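Local coordinates for BAG family molecular chaperone regulator 1 (Arabidopsis thaliana, PDB 4HWC), which probably acts as a co-chaperone that binds the ATPase domain of HSP70/HSC70 through its BAG domain and regulates programmed cell death and stress responses, at residues 40-43 / 44-48; 72-75 / 76-80. All blocks are in the same frame, centred on the assembly; numbering follows the deposited sequence.

Interaction 1 (40-43 / 44-48); sequences DLVT and VIELL
I45 lays its side chain against the backbone carbonyl of L41, one turn earlier in helix 38-55, and this is the tight part of the contact. Its CG1 stands beside its own backbone N (chi1 -73°), which brings I45 CG1 to 3.1 Å from L41 O, while CD1 runs on past the same oxygen. That oxygen also accepts the backbone N-H of I45 at 3.0 Å (N to O), so one carbonyl is gripped by an amide and flanked by a hydrocarbon branch. V44 repeats the pattern with D40: V44 CG2 comes to 3.4 Å from D40 O, the acceptor of the V44 amide. L41 and V44 both pack on F26 of helix 5-31, and V44 and I45 reach L82 of helix 62-88, so this side of the helix faces the other two members of the three-helix bundle of the BAG domain.

The solvent side, at V42 and E46, is looser. These two run side by side in the same direction, and V42 CG1 meets E46 OE1 at 3.9 Å, a methyl beside a carboxylate oxygen. T43 and L47 barely meet, T43 CG2 lying 4.4 Å from L47 CD1; L47 rests on R22 of helix 5-31, and the T43 hydroxyl is hydrogen-bonded to the carbonyl of K39.

E46 N and L47 N bond to V42 O and T43 O, each at 2.9 Å, although the last bond is more bent, with an N-H...O angle of 143°. Four backbone bonds thus link the turns, and side-chain carbons lie beside all four acceptor oxygens. With side-chain-to-side-chain contact so sparse, the local cohesion is probably owed mainly to the backbone.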
ATOM      1  N   ASP A  40      11.200  -4.018   9.182  1.00 33.98           N
ATOM      2  CA  ASP A  40      10.541  -4.388   7.939  1.00 33.48           C
ATOM      3  C   ASP A  40       9.158  -3.754   7.842  1.00 28.76           C
ATOM      4  O   ASP A  40       8.740  -3.342   6.759  1.00 24.40           O
ATOM      5  CB  ASP A  40      10.444  -5.911   7.827  1.00 34.13           C
ATOM      6  CG  ASP A  40      11.802  -6.565   7.660  1.00 43.87           C
ATOM      7  OD1 ASP A  40      12.471  -6.289   6.642  1.00 45.16           O
ATOM      8  OD2 ASP A  40      12.205  -7.351   8.545  1.00 45.35           O
ATOM      9  N   LEU A  41       8.452  -3.671   8.968  1.00 25.36           N
ATOM     10  CA  LEU A  41       7.121  -3.064   8.977  1.00 20.65           C
ATOM     11  C   LEU A  41       7.224  -1.591   8.596  1.00 22.07           C
ATOM     12  O   LEU A  41       6.413  -1.084   7.824  1.00 20.57           O
ATOM     13  CB  LEU A  41       6.464  -3.183  10.356  1.00 21.89           C
ATOM     14  CG  LEU A  41       5.945  -4.552  10.802  1.00 23.94           C
ATOM     15  CD1 LEU A  41       5.293  -4.421  12.171  1.00 23.58           C
ATOM     16  CD2 LEU A  41       4.938  -5.078   9.792  1.00 24.87           C
ATOM     17  N   VAL A  42       8.227  -0.909   9.136  1.00 25.34           N
ATOM     18  CA  VAL A  42       8.428   0.506   8.837  1.00 23.62           C
ATOM     19  C   VAL A  42       8.844   0.711   7.385  1.00 23.82           C
ATOM     20  O   VAL A  42       8.424   1.672   6.744  1.00 24.79           O
ATOM     21  CB  VAL A  42       9.505   1.128   9.752  1.00 27.91           C
ATOM     22  CG1 VAL A  42       9.747   2.583   9.359  1.00 28.03           C
ATOM     23  CG2 VAL A  42       9.060   1.046  11.198  1.00 28.89           C
ATOM     24  N   THR A  43       9.673  -0.189   6.865  1.00 19.50           N
ATOM     25  CA  THR A  43      10.118  -0.082   5.485  1.00 21.58           C
ATOM     26  C   THR A  43       8.926  -0.107   4.534  1.00 21.82           C
ATOM     27  O   THR A  43       8.796   0.757   3.667  1.00 18.91           O
ATOM     28  CB  THR A  43      11.073  -1.237   5.102  1.00 24.53           C
ATOM     29  OG1 THR A  43      12.316  -1.083   5.799  1.00 28.03           O
ATOM     30  CG2 THR A  43      11.332  -1.241   3.602  1.00 26.97           C
ATOM     31  N   VAL A  44       8.050  -1.092   4.715  1.00 15.17           N
ATOM     32  CA  VAL A  44       6.874  -1.243   3.856  1.00 15.20           C
ATOM     33  C   VAL A  44       5.862  -0.105   4.037  1.00 14.33           C
ATOM     34  O   VAL A  44       5.289   0.390   3.061  1.00 13.08           O
ATOM     35  CB  VAL A  44       6.198  -2.608   4.115  1.00 11.56           C
ATOM     36  CG1 VAL A  44       4.962  -2.763   3.264  1.00 10.09           C
ATOM     37  CG2 VAL A  44       7.185  -3.734   3.792  1.00 17.81           C
ATOM     38  N   ILE A  45       5.628   0.305   5.279  1.00 15.38           N
ATOM     39  CA  ILE A  45       4.687   1.395   5.518  1.00 14.83           C
ATOM     40  C   ILE A  45       5.226   2.605   4.788  1.00 18.56           C
ATOM     41  O   ILE A  45       4.487   3.310   4.112  1.00 16.01           O
ATOM     42  CB  ILE A  45       4.559   1.734   7.012  1.00 15.86           C
ATOM     43  CG1 ILE A  45       3.776   0.624   7.713  1.00 13.47           C
ATOM     44  CG2 ILE A  45       3.850   3.089   7.197  1.00 17.63           C
ATOM     45  CD1 ILE A  45       3.576   0.864   9.191  1.00 20.43           C
ATOM     46  N   GLU A  46       6.521   2.837   4.906  1.00 20.61           N
ATOM     47  CA  GLU A  46       7.065   3.991   4.229  1.00 20.35           C
ATOM     48  C   GLU A  46       7.079   3.907   2.712  1.00 21.13           C
ATOM     49  O   GLU A  46       6.929   4.923   2.044  1.00 22.25           O
ATOM     50  CB  GLU A  46       8.426   4.377   4.862  1.00 24.59           C
ATOM     51  CG  GLU A  46       8.143   5.445   5.960  1.00 30.31           C
ATOM     52  CD  GLU A  46       9.250   5.811   6.916  1.00 37.31           C
ATOM     53  OE1 GLU A  46       8.889   6.198   8.048  1.00 34.79           O
ATOM     54  OE2 GLU A  46      10.436   5.730   6.574  1.00 40.14           O
ATOM     55  N   LEU A  47       7.209   2.709   2.149  1.00 14.74           N
ATOM     56  CA  LEU A  47       7.147   2.580   0.697  1.00 16.40           C
ATOM     57  C   LEU A  47       5.717   2.880   0.252  1.00 16.83           C
ATOM     58  O   LEU A  47       5.509   3.446  -0.824  1.00 16.54           O
ATOM     59  CB  LEU A  47       7.534   1.169   0.213  1.00 15.68           C
ATOM     60  CG  LEU A  47       9.016   0.803   0.281  1.00 18.18           C
ATOM     61  CD1 LEU A  47       9.216  -0.625  -0.201  1.00 20.47           C
ATOM     62  CD2 LEU A  47       9.819   1.776  -0.563  1.00 19.67           C
ATOM     63  N   LEU A  48       4.739   2.502   1.077  1.00 12.18           N
ATOM     64  CA  LEU A  48       3.333   2.764   0.762  1.00 12.99           C
ATOM     65  C   LEU A  48       3.034   4.258   0.836  1.00 13.09           C
ATOM     66  O   LEU A  48       2.266   4.784   0.030  1.00 14.38           O
ATOM     67  CB  LEU A  48       2.409   2.002   1.722  1.00 11.78           C
ATOM     68  CG  LEU A  48       2.331   0.484   1.500  1.00 10.80           C
ATOM     69  CD1 LEU A  48       1.747  -0.175   2.736  1.00 11.38           C
ATOM     70  CD2 LEU A  48       1.471   0.171   0.273  1.00  9.43           C
TER

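Interaction 2 (72-75 / 76-80); sequences VKRV and QNYVE
With CG set beside the backbone N in both residues (chi1 -83° in R74, -73° in Y78), the side chains of R74 and Y78 leave helix 62-88 in the same direction and run side by side. Bends at chi2 and chi3 of R74 then bring its guanidinium near the phenol end of Y78, with R74 NH2 3.8 Å from Y78 OH and the two planes 63° apart. The approach is oblique, and the polar end of R74 is committed to another helix: its NH1 forms a salt bridge with D17 of helix 5-31. Nearer the backbone, Y78 CD2 lies 3.3 Å from R74 O, the carbonyl that accepts the Y78 amide.

V75 and V79 form the inward apolar pair, V75 CG1 meeting V79 CG2 at 4.2 Å. In the three-helix bundle of the BAG domain, this part of the last helix lies against both others: V75 and Y78 touch V16 of helix 5-31, while V75 reaches L52 and V79 reaches L48 of helix 38-55.

V72, which touches L55 of helix 38-55, stands with Q76 at the border of the bundle, its methyl CG1 3.6 Å from Q76 OE1 at the end of the extended glutamine chain. On the outer side K73 bends at chi2 and runs its methylenes past two side-chain amides: K73 CE is 3.5 Å from N77 OD1, and K73 CD is 3.9 Å from Q76 NE2, the lysine crossing the glutamine at about a right angle. Beneath them, the backbone N-H groups of Q76 and N77 donate to V72 O and K73 O, each bond spanning 3.0 Å from N to O.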
ATOM      1  N   VAL A  72      -5.756   5.124  -3.945  1.00 11.34           N
ATOM      2  CA  VAL A  72      -5.499   5.803  -2.685  1.00 10.91           C
ATOM      3  C   VAL A  72      -6.109   4.978  -1.552  1.00 11.53           C
ATOM      4  O   VAL A  72      -5.499   4.794  -0.500  1.00 10.93           O
ATOM      5  CB  VAL A  72      -6.124   7.210  -2.673  1.00 11.60           C
ATOM      6  CG1 VAL A  72      -6.090   7.779  -1.269  1.00 13.32           C
ATOM      7  CG2 VAL A  72      -5.361   8.131  -3.634  1.00 14.95           C
ATOM      8  N   LYS A  73      -7.319   4.482  -1.782  1.00  9.74           N
ATOM      9  CA  LYS A  73      -8.018   3.680  -0.779  1.00 11.90           C
ATOM     10  C   LYS A  73      -7.269   2.387  -0.490  1.00 12.32           C
ATOM     11  O   LYS A  73      -7.208   1.942   0.659  1.00 12.15           O
ATOM     12  CB  LYS A  73      -9.436   3.360  -1.256  1.00 11.96           C
ATOM     13  CG  LYS A  73     -10.268   2.560  -0.254  1.00 14.48           C
ATOM     14  CD  LYS A  73     -10.457   3.333   1.043  1.00 17.79           C
ATOM     15  CE  LYS A  73     -11.387   2.579   1.996  1.00 21.23           C
ATOM     16  NZ  LYS A  73     -11.600   3.349   3.243  1.00 24.73           N
ATOM     17  N   ARG A  74      -6.708   1.781  -1.533  1.00 10.80           N
ATOM     18  CA  ARG A  74      -5.955   0.541  -1.363  1.00 12.78           C
ATOM     19  C   ARG A  74      -4.787   0.769  -0.419  1.00 10.78           C
ATOM     20  O   ARG A  74      -4.558  -0.023   0.486  1.00 10.45           O
ATOM     21  CB  ARG A  74      -5.402   0.041  -2.701  1.00 16.12           C
ATOM     22  CG  ARG A  74      -6.372  -0.759  -3.533  1.00 23.06           C
ATOM     23  CD  ARG A  74      -5.671  -1.991  -4.090  1.00 24.55           C
ATOM     24  NE  ARG A  74      -4.706  -1.647  -5.116  1.00 29.92           N
ATOM     25  CZ  ARG A  74      -3.780  -2.474  -5.590  1.00 23.83           C
ATOM     26  NH1 ARG A  74      -2.959  -2.051  -6.531  1.00 25.96           N
ATOM     27  NH2 ARG A  74      -3.660  -3.706  -5.113  1.00 25.46           N
ATOM     28  N   VAL A  75      -4.042   1.848  -0.649  1.00 11.50           N
ATOM     29  CA  VAL A  75      -2.886   2.182   0.176  1.00 11.38           C
ATOM     30  C   VAL A  75      -3.275   2.480   1.620  1.00 12.47           C
ATOM     31  O   VAL A  75      -2.612   2.025   2.556  1.00 11.46           O
ATOM     32  CB  VAL A  75      -2.121   3.397  -0.400  1.00 13.50           C
ATOM     33  CG1 VAL A  75      -1.005   3.810   0.559  1.00 13.42           C
ATOM     34  CG2 VAL A  75      -1.525   3.037  -1.753  1.00 16.10           C
ATOM     35  N   GLN A  76      -4.342   3.254   1.800  1.00 12.11           N
ATOM     36  CA  GLN A  76      -4.815   3.573   3.137  1.00 12.53           C
ATOM     37  C   GLN A  76      -5.159   2.282   3.887  1.00 10.68           C
ATOM     38  O   GLN A  76      -4.841   2.137   5.070  1.00 14.22           O
ATOM     39  CB  GLN A  76      -6.043   4.492   3.060  1.00 12.89           C
ATOM     40  CG  GLN A  76      -5.706   5.921   2.625  1.00 18.06           C
ATOM     41  CD  GLN A  76      -6.932   6.775   2.350  1.00 22.13           C
ATOM     42  OE1 GLN A  76      -6.832   7.997   2.210  1.00 25.68           O
ATOM     43  NE2 GLN A  76      -8.089   6.139   2.256  1.00 22.90           N
ATOM     44  N   ASN A  77      -5.791   1.341   3.191  1.00 15.96           N
ATOM     45  CA  ASN A  77      -6.170   0.074   3.804  1.00 15.15           C
ATOM     46  C   ASN A  77      -4.943  -0.728   4.213  1.00 16.12           C
ATOM     47  O   ASN A  77      -4.917  -1.300   5.296  1.00 14.71           O
ATOM     48  CB  ASN A  77      -7.024  -0.776   2.846  1.00 15.11           C
ATOM     49  CG  ASN A  77      -8.442  -0.259   2.702  1.00 18.10           C
ATOM     50  OD1 ASN A  77      -8.879   0.610   3.450  1.00 17.68           O
ATOM     51  ND2 ASN A  77      -9.174  -0.807   1.738  1.00 20.82           N
ATOM     52  N   TYR A  78      -3.934  -0.787   3.345  1.00 11.16           N
ATOM     53  CA  TYR A  78      -2.724  -1.542   3.671  1.00 12.79           C
ATOM     54  C   TYR A  78      -1.963  -0.909   4.828  1.00 14.41           C
ATOM     55  O   TYR A  78      -1.450  -1.613   5.695  1.00 12.38           O
ATOM     56  CB  TYR A  78      -1.798  -1.654   2.461  1.00 10.73           C
ATOM     57  CG  TYR A  78      -2.284  -2.597   1.382  1.00 12.92           C
ATOM     58  CD1 TYR A  78      -2.803  -3.856   1.696  1.00 14.95           C
ATOM     59  CD2 TYR A  78      -2.157  -2.258   0.043  1.00 14.28           C
ATOM     60  CE1 TYR A  78      -3.191  -4.750   0.682  1.00 17.31           C
ATOM     61  CE2 TYR A  78      -2.537  -3.133  -0.966  1.00 18.72           C
ATOM     62  CZ  TYR A  78      -3.044  -4.376  -0.643  1.00 18.04           C
ATOM     63  OH  TYR A  78      -3.400  -5.224  -1.667  1.00 20.70           O
ATOM     64  N   VAL A  79      -1.877   0.418   4.852  1.00 12.32           N
ATOM     65  CA  VAL A  79      -1.173   1.070   5.953  1.00 12.28           C
ATOM     66  C   VAL A  79      -1.931   0.789   7.252  1.00 13.41           C
ATOM     67  O   VAL A  79      -1.330   0.562   8.302  1.00 14.34           O
ATOM     68  CB  VAL A  79      -1.043   2.598   5.717  1.00 12.89           C
ATOM     69  CG1 VAL A  79      -0.434   3.273   6.952  1.00 16.72           C
ATOM     70  CG2 VAL A  79      -0.147   2.852   4.515  1.00 14.94           C
ATOM     71  N   GLU A  80      -3.256   0.785   7.167  1.00 25.49           N
ATOM     72  CA  GLU A  80      -4.107   0.512   8.321  1.00 25.72           C
ATOM     73  C   GLU A  80      -3.818  -0.897   8.839  1.00 27.80           C
ATOM     74  O   GLU A  80      -3.706  -1.124  10.042  1.00 29.02           O
ATOM     75  CB  GLU A  80      -5.575   0.626   7.907  1.00 29.87           C
ATOM     76  CG  GLU A  80      -6.584   0.341   9.006  1.00 29.51           C
ATOM     77  CD  GLU A  80      -8.012   0.506   8.512  1.00 29.66           C
ATOM     78  OE1 GLU A  80      -8.919   0.655   9.350  1.00 29.44           O
ATOM     79  OE2 GLU A  80      -8.225   0.487   7.278  1.00 30.05           O
TER

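In the fold
Interactions 1 and 2 lie on consecutive helices, 38-55 and 62-88, with centres 12 Å apart, and they touch mainly through L48, with I45 also meeting V79: L48 CB lies 3.9 Å from V79 CG2 and L48 CD1 lies 3.9 Å from Y78 CB. Both have the same regular helical amide bonding, but their side chains differ. Interaction 1 is partly buried and mostly aliphatic, two of its eight touching residues being buried. Interaction 2 is a surface contact although its centre is nearer that of the chain; V75 supplies its buried apolar part, and amide, lysine and guanidinium groups make up much of the rest. Both helices also pack on helix 5-31, which completes the bundle.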